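Local coordinates for protein bifunctional cytochrome P450/NADPH--P450 reductase (Deinococcus aerius, PDB 7F3H) that probably hydroxylates its substrates at a haem iron, drawing electrons from NADPH through a reductase fused to the same chain, at residues T271-L282 with I321-I332; A363-W371 with H390-F398. All blocks are in the same frame, centred on the assembly; numbering follows the deposited sequence.

Interaction 1. Residues T271-L282 with I321-I332. With HEM (protoporphyrin IX containing Fe), chain E.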
loop_
_atom_site.group_PDB
_atom_site.type_symbol
_atom_site.label_atom_id
_atom_site.label_comp_id
_atom_site.label_asym_id
_atom_site.label_seq_id
_atom_site.Cartn_x
_atom_site.Cartn_y
_atom_site.Cartn_z
ATOM N N THR A 271 1.729 2.763 -0.925
ATOM C CA THR A 271 1.587 1.310 -0.945
ATOM C C THR A 271 2.142 0.731 -2.246
ATOM O O THR A 271 2.989 -0.162 -2.231
ATOM C CB THR A 271 0.116 0.910 -0.793
ATOM O OG1 THR A 271 -0.698 1.710 -1.666
ATOM C CG2 THR A 271 -0.342 1.050 0.622
ATOM N N THR A 272 1.661 1.241 -3.382
ATOM C CA THR A 272 2.040 0.731 -4.692
ATOM C C THR A 272 3.488 1.043 -5.031
ATOM O O THR A 272 4.212 0.169 -5.522
ATOM C CB THR A 272 1.101 1.327 -5.716
ATOM O OG1 THR A 272 -0.234 1.164 -5.204
ATOM C CG2 THR A 272 1.255 0.647 -7.072
ATOM N N SER A 273 3.947 2.281 -4.781
ATOM C CA SER A 273 5.347 2.574 -5.048
ATOM C C SER A 273 6.237 1.742 -4.131
ATOM O O SER A 273 7.298 1.282 -4.557
ATOM C CB SER A 273 5.650 4.075 -4.906
ATOM O OG SER A 273 5.529 4.483 -3.562
ATOM N N GLY A 274 5.835 1.553 -2.866
ATOM C CA GLY A 274 6.564 0.648 -2.001
ATOM C C GLY A 274 6.677 -0.750 -2.575
ATOM O O GLY A 274 7.768 -1.335 -2.616
ATOM N N LEU A 275 5.539 -1.318 -3.008
ATOM C CA LEU A 275 5.564 -2.653 -3.598
ATOM C C LEU A 275 6.568 -2.698 -4.742
ATOM O O LEU A 275 7.342 -3.659 -4.864
ATOM C CB LEU A 275 4.164 -3.070 -4.062
ATOM C CG LEU A 275 4.077 -4.321 -4.958
ATOM C CD1 LEU A 275 4.858 -5.482 -4.366
ATOM C CD2 LEU A 275 2.619 -4.771 -5.267
ATOM N N LEU A 276 6.577 -1.649 -5.575
ATOM C CA LEU A 276 7.417 -1.645 -6.767
ATOM C C LEU A 276 8.901 -1.524 -6.420
ATOM O O LEU A 276 9.740 -2.248 -6.975
ATOM C CB LEU A 276 6.977 -0.525 -7.690
ATOM C CG LEU A 276 5.839 -0.967 -8.608
ATOM C CD1 LEU A 276 5.233 0.270 -9.230
ATOM C CD2 LEU A 276 6.391 -1.887 -9.668
ATOM N N ALA A 277 9.233 -0.631 -5.486
ATOM C CA ALA A 277 10.611 -0.495 -5.029
ATOM C C ALA A 277 11.109 -1.774 -4.369
ATOM O O ALA A 277 12.232 -2.230 -4.635
ATOM C CB ALA A 277 10.715 0.668 -4.061
ATOM N N PHE A 278 10.286 -2.380 -3.519
ATOM C CA PHE A 278 10.696 -3.620 -2.877
ATOM C C PHE A 278 10.906 -4.713 -3.912
ATOM O O PHE A 278 11.821 -5.529 -3.782
ATOM C CB PHE A 278 9.663 -4.062 -1.831
ATOM C CG PHE A 278 9.884 -3.464 -0.453
ATOM C CD1 PHE A 278 11.079 -3.662 0.223
ATOM C CD2 PHE A 278 8.903 -2.681 0.154
ATOM C CE1 PHE A 278 11.290 -3.101 1.482
ATOM C CE2 PHE A 278 9.119 -2.116 1.418
ATOM C CZ PHE A 278 10.315 -2.332 2.074
ATOM N N THR A 279 10.084 -4.733 -4.962
ATOM C CA THR A 279 10.244 -5.758 -5.991
ATOM C C THR A 279 11.549 -5.586 -6.748
ATOM O O THR A 279 12.257 -6.565 -7.015
ATOM C CB THR A 279 9.047 -5.727 -6.932
ATOM O OG1 THR A 279 7.860 -6.022 -6.174
ATOM C CG2 THR A 279 9.214 -6.739 -8.061
ATOM N N LEU A 280 11.875 -4.359 -7.146
ATOM C CA LEU A 280 13.164 -4.165 -7.805
ATOM C C LEU A 280 14.307 -4.557 -6.874
ATOM O O LEU A 280 15.276 -5.192 -7.308
ATOM C CB LEU A 280 13.310 -2.734 -8.289
ATOM C CG LEU A 280 12.349 -2.359 -9.409
ATOM C CD1 LEU A 280 12.438 -0.858 -9.603
ATOM C CD2 LEU A 280 12.726 -3.055 -10.689
ATOM N N TYR A 281 14.200 -4.224 -5.576
ATOM C CA TYR A 281 15.194 -4.688 -4.600
ATOM C C TYR A 281 15.306 -6.215 -4.595
ATOM O O TYR A 281 16.419 -6.772 -4.609
ATOM C CB TYR A 281 14.836 -4.213 -3.194
ATOM C CG TYR A 281 15.687 -4.847 -2.121
ATOM C CD1 TYR A 281 17.016 -4.461 -1.935
ATOM C CD2 TYR A 281 15.184 -5.867 -1.315
ATOM C CE1 TYR A 281 17.809 -5.053 -0.957
ATOM C CE2 TYR A 281 15.967 -6.473 -0.336
ATOM C CZ TYR A 281 17.279 -6.066 -0.170
ATOM O OH TYR A 281 18.071 -6.644 0.790
ATOM N N LEU A 282 14.159 -6.907 -4.480
ATOM C CA LEU A 282 14.144 -8.372 -4.386
ATOM C C LEU A 282 14.687 -9.020 -5.648
ATOM O O LEU A 282 15.370 -10.047 -5.586
ATOM C CB LEU A 282 12.731 -8.873 -4.116
ATOM C CG LEU A 282 12.267 -8.499 -2.712
ATOM C CD1 LEU A 282 10.794 -8.809 -2.512
ATOM C CD2 LEU A 282 13.173 -9.174 -1.626
ATOM N N ILE A 321 5.928 -13.032 -8.917
ATOM C CA ILE A 321 6.941 -12.200 -8.275
ATOM C C ILE A 321 6.285 -11.215 -7.331
ATOM O O ILE A 321 6.732 -11.035 -6.194
ATOM C CB ILE A 321 7.772 -11.438 -9.327
ATOM C CG1 ILE A 321 8.779 -12.364 -9.998
ATOM C CG2 ILE A 321 8.455 -10.239 -8.685
ATOM C CD1 ILE A 321 9.348 -11.760 -11.244
ATOM N N LEU A 322 5.237 -10.537 -7.812
ATOM C CA LEU A 322 4.598 -9.509 -6.996
ATOM C C LEU A 322 3.932 -10.123 -5.769
ATOM O O LEU A 322 4.060 -9.585 -4.657
ATOM C CB LEU A 322 3.598 -8.702 -7.828
ATOM C CG LEU A 322 4.175 -7.663 -8.811
ATOM C CD1 LEU A 322 3.066 -7.005 -9.655
ATOM C CD2 LEU A 322 4.958 -6.567 -8.083
ATOM N N ASP A 323 3.261 -11.270 -5.947
ATOM C CA ASP A 323 2.635 -11.971 -4.825
ATOM C C ASP A 323 3.665 -12.278 -3.733
ATOM O O ASP A 323 3.449 -11.979 -2.545
ATOM C CB ASP A 323 1.976 -13.268 -5.316
ATOM C CG ASP A 323 0.711 -13.036 -6.166
ATOM O OD1 ASP A 323 0.055 -11.975 -6.045
ATOM O OD2 ASP A 323 0.356 -13.945 -6.956
ATOM N N GLU A 324 4.827 -12.832 -4.129
ATOM C CA GLU A 324 5.871 -13.159 -3.157
ATOM C C GLU A 324 6.560 -11.902 -2.597
ATOM O O GLU A 324 6.959 -11.881 -1.418
ATOM C CB GLU A 324 6.878 -14.136 -3.797
ATOM C CG GLU A 324 8.022 -14.674 -2.911
ATOM C CD GLU A 324 7.599 -15.598 -1.754
ATOM O OE1 GLU A 324 6.392 -15.656 -1.401
ATOM O OE2 GLU A 324 8.512 -16.258 -1.185
ATOM N N ALA A 325 6.705 -10.843 -3.400
ATOM C CA ALA A 325 7.279 -9.616 -2.850
ATOM C C ALA A 325 6.381 -9.068 -1.755
ATOM O O ALA A 325 6.862 -8.691 -0.681
ATOM C CB ALA A 325 7.492 -8.570 -3.945
ATOM N N LEU A 326 5.059 -9.120 -1.973
ATOM C CA LEU A 326 4.111 -8.719 -0.940
ATOM C C LEU A 326 4.151 -9.680 0.252
ATOM O O LEU A 326 3.814 -9.291 1.369
ATOM C CB LEU A 326 2.704 -8.635 -1.529
ATOM C CG LEU A 326 2.362 -7.428 -2.417
ATOM C CD1 LEU A 326 0.944 -7.499 -2.938
ATOM C CD2 LEU A 326 2.576 -6.083 -1.723
ATOM N N ARG A 327 4.562 -10.932 0.057
ATOM C CA ARG A 327 4.752 -11.760 1.250
ATOM C C ARG A 327 5.980 -11.319 2.057
ATOM O O ARG A 327 5.913 -11.238 3.283
ATOM C CB ARG A 327 4.841 -13.248 0.895
ATOM C CG ARG A 327 4.744 -14.157 2.123
ATOM C CD ARG A 327 4.815 -15.618 1.739
ATOM N NE ARG A 327 6.163 -15.985 1.322
ATOM C CZ ARG A 327 7.149 -16.284 2.162
ATOM N NH1 ARG A 327 6.931 -16.261 3.472
ATOM N NH2 ARG A 327 8.356 -16.574 1.684
ATOM N N PHE A 328 7.119 -11.035 1.396
ATOM C CA PHE A 328 8.286 -10.523 2.126
ATOM C C PHE A 328 8.071 -9.118 2.688
ATOM O O PHE A 328 8.550 -8.829 3.789
ATOM C CB PHE A 328 9.570 -10.439 1.285
ATOM C CG PHE A 328 10.371 -11.696 1.209
ATOM C CD1 PHE A 328 9.940 -12.860 1.817
ATOM C CD2 PHE A 328 11.688 -11.635 0.769
ATOM C CE1 PHE A 328 10.719 -14.010 1.793
ATOM C CE2 PHE A 328 12.502 -12.765 0.760
ATOM C CZ PHE A 328 12.003 -13.970 1.276
ATOM N N TRP A 329 7.461 -8.205 1.925
ATOM C CA TRP A 329 7.533 -6.764 2.232
ATOM C C TRP A 329 6.199 -6.063 1.928
ATOM O O TRP A 329 6.119 -5.095 1.182
ATOM C CB TRP A 329 8.695 -6.106 1.472
ATOM C CG TRP A 329 10.051 -6.509 1.996
ATOM C CD1 TRP A 329 10.989 -7.292 1.373
ATOM C CD2 TRP A 329 10.604 -6.161 3.277
ATOM N NE1 TRP A 329 12.099 -7.447 2.194
ATOM C CE2 TRP A 329 11.873 -6.775 3.371
ATOM C CE3 TRP A 329 10.150 -5.376 4.344
ATOM C CZ2 TRP A 329 12.688 -6.625 4.487
ATOM C CZ3 TRP A 329 10.958 -5.235 5.456
ATOM C CH2 TRP A 329 12.217 -5.853 5.518
ATOM N N SER A 330 5.123 -6.592 2.513
ATOM C CA SER A 330 3.807 -5.958 2.460
ATOM C C SER A 330 3.864 -4.540 3.037
ATOM O O SER A 330 4.290 -4.330 4.186
ATOM C CB SER A 330 2.825 -6.850 3.225
ATOM O OG SER A 330 1.482 -6.504 3.022
ATOM N N THR A 331 3.397 -3.562 2.254
ATOM C CA THR A 331 3.738 -2.179 2.546
ATOM C C THR A 331 2.817 -1.516 3.569
ATOM O O THR A 331 3.191 -0.475 4.122
ATOM C CB THR A 331 3.789 -1.348 1.250
ATOM O OG1 THR A 331 2.540 -1.441 0.542
ATOM C CG2 THR A 331 4.910 -1.867 0.328
ATOM N N ILE A 332 1.639 -2.069 3.853
ATOM C CA ILE A 332 0.968 -1.667 5.092
ATOM C C ILE A 332 1.088 -2.833 6.056
ATOM O O ILE A 332 0.283 -3.781 6.000
ATOM C CB ILE A 332 -0.503 -1.260 4.921
ATOM C CG1 ILE A 332 -0.686 -0.111 3.918
ATOM C CG2 ILE A 332 -1.020 -0.818 6.278
ATOM C CD1 ILE A 332 -2.182 0.265 3.646
HETATM C CHA HEM E . -7.445 -0.455 1.979
HETATM C CHB HEM E . -7.263 2.088 -2.158
HETATM C CHC HEM E . -3.006 -0.024 -3.243
HETATM C CHD HEM E . -3.057 -2.331 1.021
HETATM C C1A HEM E . -7.763 0.403 0.956
HETATM C C2A HEM E . -8.920 1.273 0.921
HETATM C C3A HEM E . -8.907 1.958 -0.233
HETATM C C4A HEM E . -7.685 1.600 -0.936
HETATM C CMA HEM E . -9.962 2.995 -0.698
HETATM C CAA HEM E . -10.017 1.282 1.997
HETATM C CBA HEM E . -11.108 0.304 1.543
HETATM C CGA HEM E . -12.303 0.284 2.496
HETATM O O1A HEM E . -13.445 0.340 1.962
HETATM O O2A HEM E . -12.184 0.324 3.758
HETATM C C1B HEM E . -6.123 1.718 -2.842
HETATM C C2B HEM E . -5.715 2.183 -4.163
HETATM C C3B HEM E . -4.566 1.554 -4.469
HETATM C C4B HEM E . -4.180 0.739 -3.332
HETATM C CMB HEM E . -6.543 3.146 -5.037
HETATM C CAB HEM E . -3.630 1.694 -5.690
HETATM C CBB HEM E . -3.773 2.600 -6.661
HETATM C C1C HEM E . -2.629 -0.828 -2.180
HETATM C C2C HEM E . -1.441 -1.689 -2.097
HETATM C C3C HEM E . -1.503 -2.286 -0.892
HETATM C C4C HEM E . -2.699 -1.878 -0.220
HETATM C CMC HEM E . -0.335 -1.816 -3.185
HETATM C CAC HEM E . -0.587 -3.291 -0.211
HETATM C CBC HEM E . 0.499 -3.769 -0.801
HETATM C C1D HEM E . -4.243 -2.023 1.657
HETATM C C2D HEM E . -4.644 -2.472 2.988
HETATM C C3D HEM E . -5.847 -1.951 3.224
HETATM C C4D HEM E . -6.257 -1.147 2.090
HETATM C CMD HEM E . -3.847 -3.392 3.950
HETATM C CAD HEM E . -6.633 -2.164 4.504
HETATM C CBD HEM E . -6.142 -1.063 5.406
HETATM C CGD HEM E . -6.706 -1.197 6.780
HETATM O O1D HEM E . -6.658 -0.152 7.473
HETATM O O2D HEM E . -7.189 -2.310 7.171
HETATM N NA HEM E . -7.022 0.656 -0.178
HETATM N NB HEM E . -5.179 0.837 -2.374
HETATM N NC HEM E . -3.358 -0.963 -1.006
HETATM N ND HEM E . -5.252 -1.222 1.144
HETATM FE FE HEM E . -5.259 -0.292 -0.610
#
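F278 and W329 lie face against face where 271-282 of helix αI in the cytochrome P450 fold meets 321-332, which carries the later part of helix αK. The phenyl ring and the five-membered ring of the indole make an offset stack with planes at 3°, and W329 CB sits over the same phenyl face, 3.6 Å from the F278 ring centroid. Replacing F278 by an alanine would probably leave this indole face without its stacked partner and open a gap beside W329. The two axes cross at 99°, 9.6 Å apart, with the small A325 at the centre. L282 CD1 rests on A325 CB at 3.6 Å, while L282 CD2 meets the edge of the F328 ring. T279 carries OG1 beside its own backbone N (chi1 -62°), where it bonds to L275 O at 2.8 Å and turns CG2 onto I321 CG2. L275 CD1 lies between L322 CD2 and L326 CD2, 3.5 Å from the latter, and L326 CD2 also touches CBC of one haem vinyl. Nearer the iron, T331 OG1 donates to T271 O at 3.1 Å, tilted out of the carbonyl plane; L275 N reaches this oxygen from the opposite face. T331 CG2 lies against G274, which has no CB to collide with it, and T271 OG1, bonded to A267 O, faces the porphyrin. Behind stands the ExxR pair of helix αK, which R381 joins at E324. R327 grips the carboxylate side-on, NE to E324 OE1 at 2.8 Å and NH2 to E324 OE2 at 2.9 Å.

Interaction 2. Residues A363-W371 with H390-F398. With HEM (protoporphyrin IX containing Fe), chain E.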
loop_
_atom_site.group_PDB
_atom_site.type_symbol
_atom_site.label_atom_id
_atom_site.label_comp_id
_atom_site.label_asym_id
_atom_site.label_seq_id
_atom_site.Cartn_x
_atom_site.Cartn_y
_atom_site.Cartn_z
ATOM N N ALA A 363 5.489 -11.018 10.458
ATOM C CA ALA A 363 5.613 -12.261 11.202
ATOM C C ALA A 363 4.602 -13.290 10.706
ATOM O O ALA A 363 4.911 -14.485 10.637
ATOM C CB ALA A 363 5.460 -11.991 12.695
ATOM N N LEU A 364 3.383 -12.845 10.371
ATOM C CA LEU A 364 2.354 -13.738 9.825
ATOM C C LEU A 364 2.748 -14.286 8.452
ATOM O O LEU A 364 2.578 -15.484 8.159
ATOM C CB LEU A 364 1.023 -12.991 9.754
ATOM C CG LEU A 364 -0.120 -13.671 8.994
ATOM C CD1 LEU A 364 -0.661 -14.899 9.714
ATOM C CD2 LEU A 364 -1.199 -12.691 8.767
ATOM N N HIS A 365 3.232 -13.406 7.578
ATOM C CA HIS A 365 3.604 -13.778 6.226
ATOM C C HIS A 365 4.794 -14.722 6.199
ATOM O O HIS A 365 5.115 -15.265 5.130
ATOM C CB HIS A 365 3.887 -12.513 5.439
ATOM C CG HIS A 365 2.655 -11.859 4.903
ATOM N ND1 HIS A 365 2.701 -10.794 4.031
ATOM C CD2 HIS A 365 1.342 -12.145 5.079
ATOM C CE1 HIS A 365 1.468 -10.447 3.696
ATOM N NE2 HIS A 365 0.625 -11.256 4.315
ATOM N N ARG A 366 5.481 -14.869 7.336
ATOM C CA ARG A 366 6.640 -15.731 7.489
ATOM C C ARG A 366 6.467 -16.774 8.593
ATOM O O ARG A 366 7.461 -17.269 9.129
ATOM C CB ARG A 366 7.862 -14.874 7.791
ATOM C CG ARG A 366 8.296 -14.024 6.658
ATOM C CD ARG A 366 9.538 -13.339 7.104
ATOM N NE ARG A 366 9.834 -12.200 6.265
ATOM C CZ ARG A 366 10.985 -12.046 5.624
ATOM N NH1 ARG A 366 11.917 -12.977 5.752
ATOM N NH2 ARG A 366 11.193 -10.973 4.854
ATOM N N HIS A 367 5.250 -17.097 8.978
ATOM C CA HIS A 367 5.067 -18.022 10.097
ATOM C C HIS A 367 5.414 -19.443 9.671
ATOM O O HIS A 367 4.834 -19.945 8.703
ATOM C CB HIS A 367 3.632 -17.979 10.620
ATOM C CG HIS A 367 3.505 -18.507 12.014
ATOM N ND1 HIS A 367 3.792 -19.818 12.332
ATOM C CD2 HIS A 367 3.188 -17.897 13.180
ATOM C CE1 HIS A 367 3.604 -20.007 13.627
ATOM N NE2 HIS A 367 3.255 -18.851 14.166
ATOM N N PRO A 368 6.328 -20.128 10.369
ATOM C CA PRO A 368 6.734 -21.481 9.910
ATOM C C PRO A 368 5.596 -22.483 9.849
ATOM O O PRO A 368 5.651 -23.397 9.020
ATOM C CB PRO A 368 7.781 -21.931 10.941
ATOM C CG PRO A 368 7.797 -20.882 12.036
ATOM C CD PRO A 368 7.102 -19.644 11.523
ATOM N N ALA A 369 4.566 -22.352 10.690
ATOM C CA ALA A 369 3.437 -23.271 10.614
ATOM C C ALA A 369 2.635 -23.131 9.315
ATOM O O ALA A 369 1.834 -24.013 8.984
ATOM C CB ALA A 369 2.521 -23.072 11.825
ATOM N N ALA A 370 2.768 -22.009 8.614
ATOM C CA ALA A 370 1.981 -21.765 7.423
ATOM C C ALA A 370 2.823 -21.693 6.153
ATOM O O ALA A 370 2.261 -21.745 5.055
ATOM C CB ALA A 370 1.158 -20.476 7.581
ATOM N N TRP A 371 4.133 -21.497 6.270
ATOM C CA TRP A 371 5.006 -21.302 5.119
ATOM C C TRP A 371 6.219 -22.196 5.295
ATOM O O TRP A 371 6.977 -22.025 6.254
ATOM C CB TRP A 371 5.443 -19.830 5.001
ATOM C CG TRP A 371 4.284 -18.873 4.978
ATOM C CD1 TRP A 371 3.807 -18.139 6.026
ATOM C CD2 TRP A 371 3.431 -18.563 3.847
ATOM N NE1 TRP A 371 2.721 -17.378 5.620
ATOM C CE2 TRP A 371 2.473 -17.625 4.292
ATOM C CE3 TRP A 371 3.400 -18.978 2.505
ATOM C CZ2 TRP A 371 1.501 -17.098 3.446
ATOM C CZ3 TRP A 371 2.434 -18.460 1.676
ATOM C CH2 TRP A 371 1.495 -17.526 2.145
ATOM N N HIS A 390 -2.289 -22.770 0.687
ATOM C CA HIS A 390 -1.848 -21.868 1.746
ATOM C C HIS A 390 -2.841 -21.868 2.887
ATOM O O HIS A 390 -4.019 -22.162 2.694
ATOM C CB HIS A 390 -1.699 -20.441 1.215
ATOM C CG HIS A 390 -0.686 -20.331 0.122
ATOM N ND1 HIS A 390 -0.472 -19.168 -0.590
ATOM C CD2 HIS A 390 0.156 -21.260 -0.396
ATOM C CE1 HIS A 390 0.488 -19.383 -1.476
ATOM N NE2 HIS A 390 0.881 -20.643 -1.383
ATOM N N HIS A 391 -2.353 -21.544 4.081
ATOM C CA HIS A 391 -3.243 -21.257 5.200
ATOM C C HIS A 391 -4.125 -20.072 4.832
ATOM O O HIS A 391 -3.600 -19.020 4.432
ATOM C CB HIS A 391 -2.447 -20.949 6.466
ATOM C CG HIS A 391 -3.281 -20.872 7.710
ATOM N ND1 HIS A 391 -4.414 -20.085 7.810
ATOM C CD2 HIS A 391 -3.148 -21.489 8.908
ATOM C CE1 HIS A 391 -4.934 -20.214 9.018
ATOM N NE2 HIS A 391 -4.187 -21.062 9.703
ATOM N N PRO A 392 -5.453 -20.196 4.950
ATOM C CA PRO A 392 -6.358 -19.131 4.459
ATOM C C PRO A 392 -6.288 -17.838 5.232
ATOM O O PRO A 392 -6.877 -16.848 4.783
ATOM C CB PRO A 392 -7.752 -19.757 4.585
ATOM C CG PRO A 392 -7.487 -21.265 4.582
ATOM C CD PRO A 392 -6.176 -21.430 5.301
ATOM N N ALA A 393 -5.584 -17.786 6.355
ATOM C CA ALA A 393 -5.511 -16.553 7.124
ATOM C C ALA A 393 -4.086 -16.034 7.239
ATOM O O ALA A 393 -3.849 -15.104 8.013
ATOM C CB ALA A 393 -6.118 -16.736 8.516
ATOM N N ALA A 394 -3.137 -16.593 6.483
ATOM C CA ALA A 394 -1.727 -16.248 6.648
ATOM C C ALA A 394 -1.192 -15.312 5.563
ATOM O O ALA A 394 0.027 -15.102 5.487
ATOM C CB ALA A 394 -0.862 -17.528 6.731
ATOM N N TYR A 395 -2.053 -14.792 4.686
ATOM C CA TYR A 395 -1.629 -13.901 3.601
ATOM C C TYR A 395 -2.645 -12.773 3.475
ATOM O O TYR A 395 -3.703 -12.939 2.855
ATOM C CB TYR A 395 -1.494 -14.675 2.303
ATOM C CG TYR A 395 -0.872 -13.911 1.170
ATOM C CD1 TYR A 395 0.429 -13.424 1.271
ATOM C CD2 TYR A 395 -1.566 -13.702 -0.023
ATOM C CE1 TYR A 395 1.020 -12.717 0.225
ATOM C CE2 TYR A 395 -0.984 -13.009 -1.065
ATOM C CZ TYR A 395 0.311 -12.521 -0.929
ATOM O OH TYR A 395 0.932 -11.848 -1.938
ATOM N N LYS A 396 -2.314 -11.613 4.029
ATOM C CA LYS A 396 -3.269 -10.509 4.138
ATOM C C LYS A 396 -2.663 -9.164 3.716
ATOM O O LYS A 396 -2.853 -8.155 4.396
ATOM C CB LYS A 396 -3.757 -10.438 5.583
ATOM C CG LYS A 396 -4.567 -11.641 6.074
ATOM C CD LYS A 396 -5.741 -11.907 5.164
ATOM C CE LYS A 396 -6.913 -12.411 5.944
ATOM N NZ LYS A 396 -8.093 -12.415 5.058
ATOM N N PRO A 397 -1.982 -9.092 2.559
ATOM C CA PRO A 397 -1.352 -7.813 2.180
ATOM C C PRO A 397 -2.362 -6.768 1.749
ATOM O O PRO A 397 -2.038 -5.573 1.734
ATOM C CB PRO A 397 -0.418 -8.197 1.032
ATOM C CG PRO A 397 -1.050 -9.364 0.419
ATOM C CD PRO A 397 -1.857 -10.098 1.487
ATOM N N PHE A 398 -3.563 -7.177 1.357
ATOM C CA PHE A 398 -4.617 -6.262 0.941
ATOM C C PHE A 398 -5.747 -6.238 1.973
ATOM O O PHE A 398 -6.925 -6.157 1.624
ATOM C CB PHE A 398 -5.114 -6.613 -0.465
ATOM C CG PHE A 398 -4.061 -6.401 -1.550
ATOM C CD1 PHE A 398 -3.707 -5.112 -1.965
ATOM C CD2 PHE A 398 -3.386 -7.479 -2.110
ATOM C CE1 PHE A 398 -2.741 -4.910 -2.946
ATOM C CE2 PHE A 398 -2.399 -7.297 -3.092
ATOM C CZ PHE A 398 -2.084 -6.005 -3.519
HETATM C CHA HEM E . -7.445 -0.455 1.979
HETATM C CHB HEM E . -7.263 2.088 -2.158
HETATM C CHC HEM E . -3.006 -0.024 -3.243
HETATM C CHD HEM E . -3.057 -2.331 1.021
HETATM C C1A HEM E . -7.763 0.403 0.956
HETATM C C2A HEM E . -8.920 1.273 0.921
HETATM C C3A HEM E . -8.907 1.958 -0.233
HETATM C C4A HEM E . -7.685 1.600 -0.936
HETATM C CMA HEM E . -9.962 2.995 -0.698
HETATM C CAA HEM E . -10.017 1.282 1.997
HETATM C CBA HEM E . -11.108 0.304 1.543
HETATM C CGA HEM E . -12.303 0.284 2.496
HETATM O O1A HEM E . -13.445 0.340 1.962
HETATM O O2A HEM E . -12.184 0.324 3.758
HETATM C C1B HEM E . -6.123 1.718 -2.842
HETATM C C2B HEM E . -5.715 2.183 -4.163
HETATM C C3B HEM E . -4.566 1.554 -4.469
HETATM C C4B HEM E . -4.180 0.739 -3.332
HETATM C CMB HEM E . -6.543 3.146 -5.037
HETATM C CAB HEM E . -3.630 1.694 -5.690
HETATM C CBB HEM E . -3.773 2.600 -6.661
HETATM C C1C HEM E . -2.629 -0.828 -2.180
HETATM C C2C HEM E . -1.441 -1.689 -2.097
HETATM C C3C HEM E . -1.503 -2.286 -0.892
HETATM C C4C HEM E . -2.699 -1.878 -0.220
HETATM C CMC HEM E . -0.335 -1.816 -3.185
HETATM C CAC HEM E . -0.587 -3.291 -0.211
HETATM C CBC HEM E . 0.499 -3.769 -0.801
HETATM C C1D HEM E . -4.243 -2.023 1.657
HETATM C C2D HEM E . -4.644 -2.472 2.988
HETATM C C3D HEM E . -5.847 -1.951 3.224
HETATM C C4D HEM E . -6.257 -1.147 2.090
HETATM C CMD HEM E . -3.847 -3.392 3.950
HETATM C CAD HEM E . -6.633 -2.164 4.504
HETATM C CBD HEM E . -6.142 -1.063 5.406
HETATM C CGD HEM E . -6.706 -1.197 6.780
HETATM O O1D HEM E . -6.658 -0.152 7.473
HETATM O O2D HEM E . -7.189 -2.310 7.171
HETATM N NA HEM E . -7.022 0.656 -0.178
HETATM N NB HEM E . -5.179 0.837 -2.374
HETATM N NC HEM E . -3.358 -0.963 -1.006
HETATM N ND HEM E . -5.252 -1.222 1.144
HETATM FE FE HEM E . -5.259 -0.292 -0.610
HETATM O O HOH W 1 0.606 -20.220 3.826
#
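H365 sets CG beside its own backbone N and anti to its carbonyl carbon (chi1 -82°), which swings the imidazole across to the backbone of Y395 and K396. W371 adopts the same first rotation, and its indole edge reaches the backbone of A394. Both belong to 363-371, which runs on from helix 361-365 and faces the 390-398 loop, the meander that in P450s leads into the cysteine-bearing haem loop. K396 N donates to H365 NE2 at 3.0 Å, in the ring plane and fairly straight (157°). Y395 CD1 lies over the rim of one face of that imidazole, 3.7 Å above its plane. The indole N-H is satisfied within its own segment: W371 NE1 makes a bent bond to L364 O at 3.2 Å, in the carbonyl plane and on a lone pair. Its far edge points into the face of H390 in a T-shaped pair, centroids 4.9 Å apart and planes at 62°. A water lies over the centre of an indole face, donating to A370 O at 2.6 Å and accepting from H391 N at 3.3 Å. The apolar filling is of small side chains and methyls: A370 CB meets A394 CB at 3.7 Å, and L364 CD1 packs on A394 CA. A type I turn from H391 to A394 shapes the loop, and H391 ND1 accepts from A393 N at 3.0 Å. Beyond the contact, R327 makes a cation-pi contact with W371, while F398 lies against the haem. Because H365 NE2 serves as an acceptor, this side-chain link to the meander probably works through a neutral ring and a backbone N-H, without a charge pair.

Overall arrangement
Interaction 1 is deep core, helix on helix, made of interlocking apolar side chains with one threonine bond; interaction 2 lies farther out, is partly buried, and joins the end of a short helix and the turn after it to a loop through histidine, tryptophan, backbone groups and a bridging water. Their centres are about 15 Å apart, and helix 317-329 is common ground: one flank packs on helix 254-285, while D323 O and R327 NH1 bond to Y395 OH and H365 O of interaction 2. S330 also packs on P397. Both contacts end at the haem, 271-282 and 321-332 through T271, T272, L326, T331 and I332, and the 390-398 loop through P397 and F398.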